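Local coordinates for protein D-isomer specific 2-hydroxyacid dehydrogenase NAD-binding (Xanthobacter autotrophicus, PDB 4XA8) that probably acts as an NAD(P)-dependent oxidoreductase of the D-isomer-specific 2-hydroxyacid dehydrogenase family and binds NADPH with the help of a Rossmann-type nucleotide-binding domain, at residues A[37-40]-A[41-44]; A[297-300]-A[301-305]. All blocks are in the same frame, centred on the assembly; numbering follows the deposited sequence.

Contact 1: A[37-40]-A[41-44]; sequences IARA and GDGH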
loop_
_atom_site.group_PDB
_atom_site.type_symbol
_atom_site.label_atom_id
_atom_site.label_comp_id
_atom_site.label_asym_id
_atom_site.label_seq_id
_atom_site.Cartn_x
_atom_site.Cartn_y
_atom_site.Cartn_z
ATOM N N ILE A 37 -28.948 18.315 9.308
ATOM C CA ILE A 37 -28.487 17.326 8.329
ATOM C C ILE A 37 -29.648 17.035 7.405
ATOM O O ILE A 37 -30.696 16.549 7.857
ATOM C CB ILE A 37 -27.995 16.043 9.018
ATOM C CG1 ILE A 37 -26.789 16.382 9.903
ATOM C CG2 ILE A 37 -27.568 14.979 7.994
ATOM C CD1 ILE A 37 -26.450 15.298 10.932
ATOM N N ALA A 38 -29.480 17.355 6.124
ATOM C CA ALA A 38 -30.485 17.035 5.120
ATOM C C ALA A 38 -30.299 15.596 4.744
ATOM O O ALA A 38 -29.153 15.127 4.623
ATOM C CB ALA A 38 -30.325 17.901 3.879
ATOM N N ARG A 39 -31.424 14.936 4.491
ATOM C CA ARG A 39 -31.501 13.511 4.185
ATOM C C ARG A 39 -30.978 13.208 2.782
ATOM O O ARG A 39 -31.367 13.876 1.824
ATOM C CB ARG A 39 -32.986 13.104 4.316
ATOM C CG ARG A 39 -33.301 11.704 3.916
ATOM C CD ARG A 39 -34.619 11.280 4.518
ATOM N NE ARG A 39 -35.756 11.892 3.830
ATOM C CZ ARG A 39 -37.009 11.806 4.266
ATOM N NH1 ARG A 39 -37.278 11.153 5.391
ATOM N NH2 ARG A 39 -38.003 12.366 3.590
ATOM N N ALA A 40 -30.073 12.243 2.665
ATOM C CA ALA A 40 -29.584 11.808 1.348
ATOM C C ALA A 40 -30.775 11.456 0.451
ATOM O O ALA A 40 -31.773 10.892 0.921
ATOM C CB ALA A 40 -28.633 10.621 1.464
ATOM N N GLY A 41 -30.681 11.817 -0.828
ATOM C CA GLY A 41 -31.724 11.479 -1.788
ATOM C C GLY A 41 -32.572 12.703 -2.058
ATOM O O GLY A 41 -32.328 13.424 -3.010
ATOM N N ASP A 42 -33.549 12.969 -1.195
ATOM C CA ASP A 42 -34.488 14.061 -1.450
ATOM C C ASP A 42 -34.019 15.364 -0.808
ATOM O O ASP A 42 -34.519 16.440 -1.140
ATOM C CB ASP A 42 -35.931 13.691 -1.045
ATOM C CG ASP A 42 -36.097 13.371 0.452
ATOM O OD1 ASP A 42 -35.107 13.410 1.196
ATOM O OD2 ASP A 42 -37.242 13.067 0.886
ATOM N N GLY A 43 -33.062 15.282 0.110
ATOM C CA GLY A 43 -32.613 16.489 0.789
ATOM C C GLY A 43 -33.562 17.053 1.842
ATOM O O GLY A 43 -33.381 18.191 2.303
ATOM N N HIS A 44 -34.565 16.273 2.241
ATOM C CA HIS A 44 -35.467 16.713 3.287
ATOM C C HIS A 44 -34.698 17.085 4.542
ATOM O O HIS A 44 -33.879 16.311 5.035
ATOM C CB HIS A 44 -36.496 15.655 3.676
ATOM C CG HIS A 44 -37.328 16.082 4.841
ATOM N ND1 HIS A 44 -37.999 17.288 4.858
ATOM C CD2 HIS A 44 -37.557 15.507 6.050
ATOM C CE1 HIS A 44 -38.636 17.423 6.009
ATOM N NE2 HIS A 44 -38.392 16.353 6.749
#

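Contact 2: A[297-300]-A[301-305]; sequences IVEN and IRRIE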
loop_
_atom_site.group_PDB
_atom_site.type_symbol
_atom_site.label_atom_id
_atom_site.label_comp_id
_atom_site.label_asym_id
_atom_site.label_seq_id
_atom_site.Cartn_x
_atom_site.Cartn_y
_atom_site.Cartn_z
ATOM N N ILE A 297 -14.558 26.497 8.420
ATOM C CA ILE A 297 -15.982 26.725 8.142
ATOM C C ILE A 297 -16.594 27.719 9.165
ATOM O O ILE A 297 -17.252 28.717 8.788
ATOM C CB ILE A 297 -16.764 25.392 8.121
ATOM C CG1 ILE A 297 -16.214 24.477 7.024
ATOM C CG2 ILE A 297 -18.250 25.659 7.951
ATOM C CD1 ILE A 297 -16.640 23.025 7.122
ATOM N N VAL A 298 -16.383 27.444 10.455
ATOM C CA VAL A 298 -16.825 28.344 11.526
ATOM C C VAL A 298 -16.277 29.774 11.363
ATOM O O VAL A 298 -17.014 30.756 11.552
ATOM C CB VAL A 298 -16.539 27.723 12.924
ATOM C CG1 VAL A 298 -16.624 28.780 14.036
ATOM C CG2 VAL A 298 -17.524 26.581 13.159
ATOM N N GLU A 299 -15.012 29.900 10.977
ATOM C CA GLU A 299 -14.411 31.226 10.704
ATOM C C GLU A 299 -15.031 31.947 9.482
ATOM O O GLU A 299 -15.113 33.164 9.457
ATOM C CB GLU A 299 -12.897 31.094 10.549
ATOM C CG GLU A 299 -12.146 32.320 10.079
ATOM C CD GLU A 299 -12.218 33.513 11.030
ATOM O OE1 GLU A 299 -12.625 33.360 12.211
ATOM O OE2 GLU A 299 -11.854 34.612 10.568
ATOM N N ASN A 300 -15.435 31.204 8.470
ATOM C CA ASN A 300 -16.077 31.811 7.312
ATOM C C ASN A 300 -17.512 32.219 7.613
ATOM O O ASN A 300 -18.024 33.210 7.072
ATOM C CB ASN A 300 -15.987 30.895 6.080
ATOM C CG ASN A 300 -14.722 31.124 5.266
ATOM O OD1 ASN A 300 -14.034 32.161 5.405
ATOM N ND2 ASN A 300 -14.412 30.166 4.385
ATOM N N ILE A 301 -18.158 31.481 8.502
ATOM C CA ILE A 301 -19.470 31.864 8.982
ATOM C C ILE A 301 -19.360 33.230 9.650
ATOM O O ILE A 301 -20.120 34.192 9.335
ATOM C CB ILE A 301 -20.034 30.791 9.932
ATOM C CG1 ILE A 301 -20.452 29.583 9.072
ATOM C CG2 ILE A 301 -21.186 31.373 10.779
ATOM C CD1 ILE A 301 -20.979 28.388 9.834
ATOM N N ARG A 302 -18.407 33.362 10.562
ATOM C CA ARG A 302 -18.253 34.658 11.218
ATOM C C ARG A 302 -17.843 35.768 10.236
ATOM O O ARG A 302 -18.367 36.877 10.324
ATOM C CB ARG A 302 -17.351 34.582 12.453
ATOM C CG ARG A 302 -15.873 34.372 12.200
ATOM C CD ARG A 302 -15.069 35.140 13.246
ATOM N NE ARG A 302 -15.254 36.576 13.098
ATOM C CZ ARG A 302 -14.558 37.365 12.281
ATOM N NH1 ARG A 302 -13.601 36.877 11.492
ATOM N NH2 ARG A 302 -14.840 38.658 12.245
ATOM N N ARG A 303 -16.964 35.484 9.277
ATOM C CA ARG A 303 -16.601 36.515 8.294
ATOM C C ARG A 303 -17.797 36.988 7.468
ATOM O O ARG A 303 -17.990 38.189 7.287
ATOM C CB ARG A 303 -15.482 36.057 7.373
ATOM C CG ARG A 303 -14.132 36.018 8.066
ATOM C CD ARG A 303 -13.143 35.109 7.366
ATOM N NE ARG A 303 -11.782 35.242 7.907
ATOM C CZ ARG A 303 -10.801 35.938 7.341
ATOM N NH1 ARG A 303 -9.616 35.982 7.918
ATOM N NH2 ARG A 303 -10.991 36.610 6.202
ATOM N N ILE A 304 -18.598 36.044 6.976
ATOM C CA ILE A 304 -19.764 36.382 6.170
ATOM C C ILE A 304 -20.730 37.217 7.032
ATOM O O ILE A 304 -21.296 38.201 6.559
ATOM C CB ILE A 304 -20.423 35.114 5.522
ATOM C CG1 ILE A 304 -21.251 35.489 4.299
ATOM C CG2 ILE A 304 -21.323 34.375 6.484
ATOM C CD1 ILE A 304 -20.428 35.734 3.054
ATOM N N GLU A 305 -20.859 36.861 8.309
ATOM C CA GLU A 305 -21.718 37.586 9.242
ATOM C C GLU A 305 -21.174 38.951 9.706
ATOM O O GLU A 305 -21.929 39.774 10.237
ATOM C CB GLU A 305 -22.041 36.701 10.452
ATOM C CG GLU A 305 -22.817 35.433 10.108
ATOM C CD GLU A 305 -24.259 35.667 9.655
ATOM O OE1 GLU A 305 -25.109 34.798 9.941
ATOM O OE2 GLU A 305 -24.564 36.693 9.006
#

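Contact 1: A[37-40]-A[41-44]
Arg39 reaches along the turn to Asp42 and grips its carboxylate side-on with two nitrogens. Arg39 CB sits 3.4 Å from the backbone O of His44. Arg39 CG leaves CB anti to the backbone N (chi1 174°) and passes Asp42 OD1 at 3.7 Å. CD stays near the same oxygen, and a bend at chi3 then turns the guanidinium onto the acid. Arg39 NE donates an almost straight bond of 3.1 Å to Asp42 OD1. At the tip, Arg39 NH2 meets the syn lone pair of Asp42 OD2 at 2.9 Å. The guanidinium and carboxylate planes are 27° apart, so this salt bridge is nearly flat. His44 lies over one face of the guanidinium, with CD2 offset toward the rim. His44 CB is 3.6 Å from Arg39 NH2.

Asp42 OD1 has a second donor. His44 N approaches from well above the carboxylate plane at 3.1 Å and closes an Asx turn. The two bonds on OD1, with the one on OD2, limit rotation of the carboxylate.

The backbone ties the same residues together. Arg39 N donates to His44 O at 2.9 Å, and Gly43 N donates to Arg39 O at 2.8 Å. Gly41 and Gly43 both have positive phi, which suits glycine. At the buried base, the methyl of Ala38 packs against the Gly43 carbonyl and also touches Val11 and Tyr13 of strand 9-13. Tyr13 OH is hydrogen-bonded to Gly41 N, and Arg67 NH2 holds Asp42 O. The arrangement is a tight, glycine-containing turn built round an Asx turn. It follows strand 34-37, outermost in this chain's five-stranded parallel sheet, in the connection to strand 52-57.

Contact 2: A[297-300]-A[301-305]
Glu299 holds two arginines, Arg302 and Arg303, through one carboxylate oxygen. This is an i to i+3 and i to i+4 salt-bridge network along helix 290-306. The shorter arm runs from Arg303 NE to Glu299 OE2, at 2.7 Å. It meets OE2 on the anti side, and the two planar groups are steeply turned, 75° apart. The other arm, from Arg302 NH1 to the same Glu299 OE2, is 3.0 Å long and weak as a hydrogen bond. Glu299 CG lies beside the carbonyl carbon, opposite the backbone N (chi1 172°). The chain then bends at chi2 (63°), which carries the carboxylate forward, toward the next turn and both arginines. Glu299 OE1 rests against the aliphatic part of Arg302, 3.2 Å from Arg302 CD. Two positive partners probably favour the ionised carboxylate.

The network extends beyond the helix. Arg302 NH1 also pairs with Glu308, Arg303 NH2 donates to Pro309 O and Asn300 OD1 accepts from Leu311 N, which ties the helix to the segment after it.

Regular i to i+4 backbone bonds underlie the side chains, such as Ile304 N to Asn300 O at 2.9 Å. On the inward side, Ile297 packs on Trp22 and Leu26 of helix 19-29 and on Leu56 of strand 52-57. Ile301 and Ile304 touch Tyr54 of that strand. One turn apart on this apolar side, Ile297 CG2 and Ile301 CD1 approach to 4.3 Å.

Contact 1 and contact 2 belong to the same domain, the one built on the five-stranded parallel sheet. The C-terminal helix 290-306 returns to it. Their centres are 24 Å apart and their nearest atoms about 12 Å, so they do not touch. Residues 37-44 follow strand 34-37, outermost in this chain's sheet, while residues 297-305 pack on strand 52-57. Helix 19-29 is a shared neighbour, touched by Ile37 and by Ile297. Contact 1 is away from the NADPH-binding residues. Contact 2 is closer: the Asn300 side chain is about 9 Å from that of Arg97, which binds NADPH in a structure of this protein, although none is bound to this chain here.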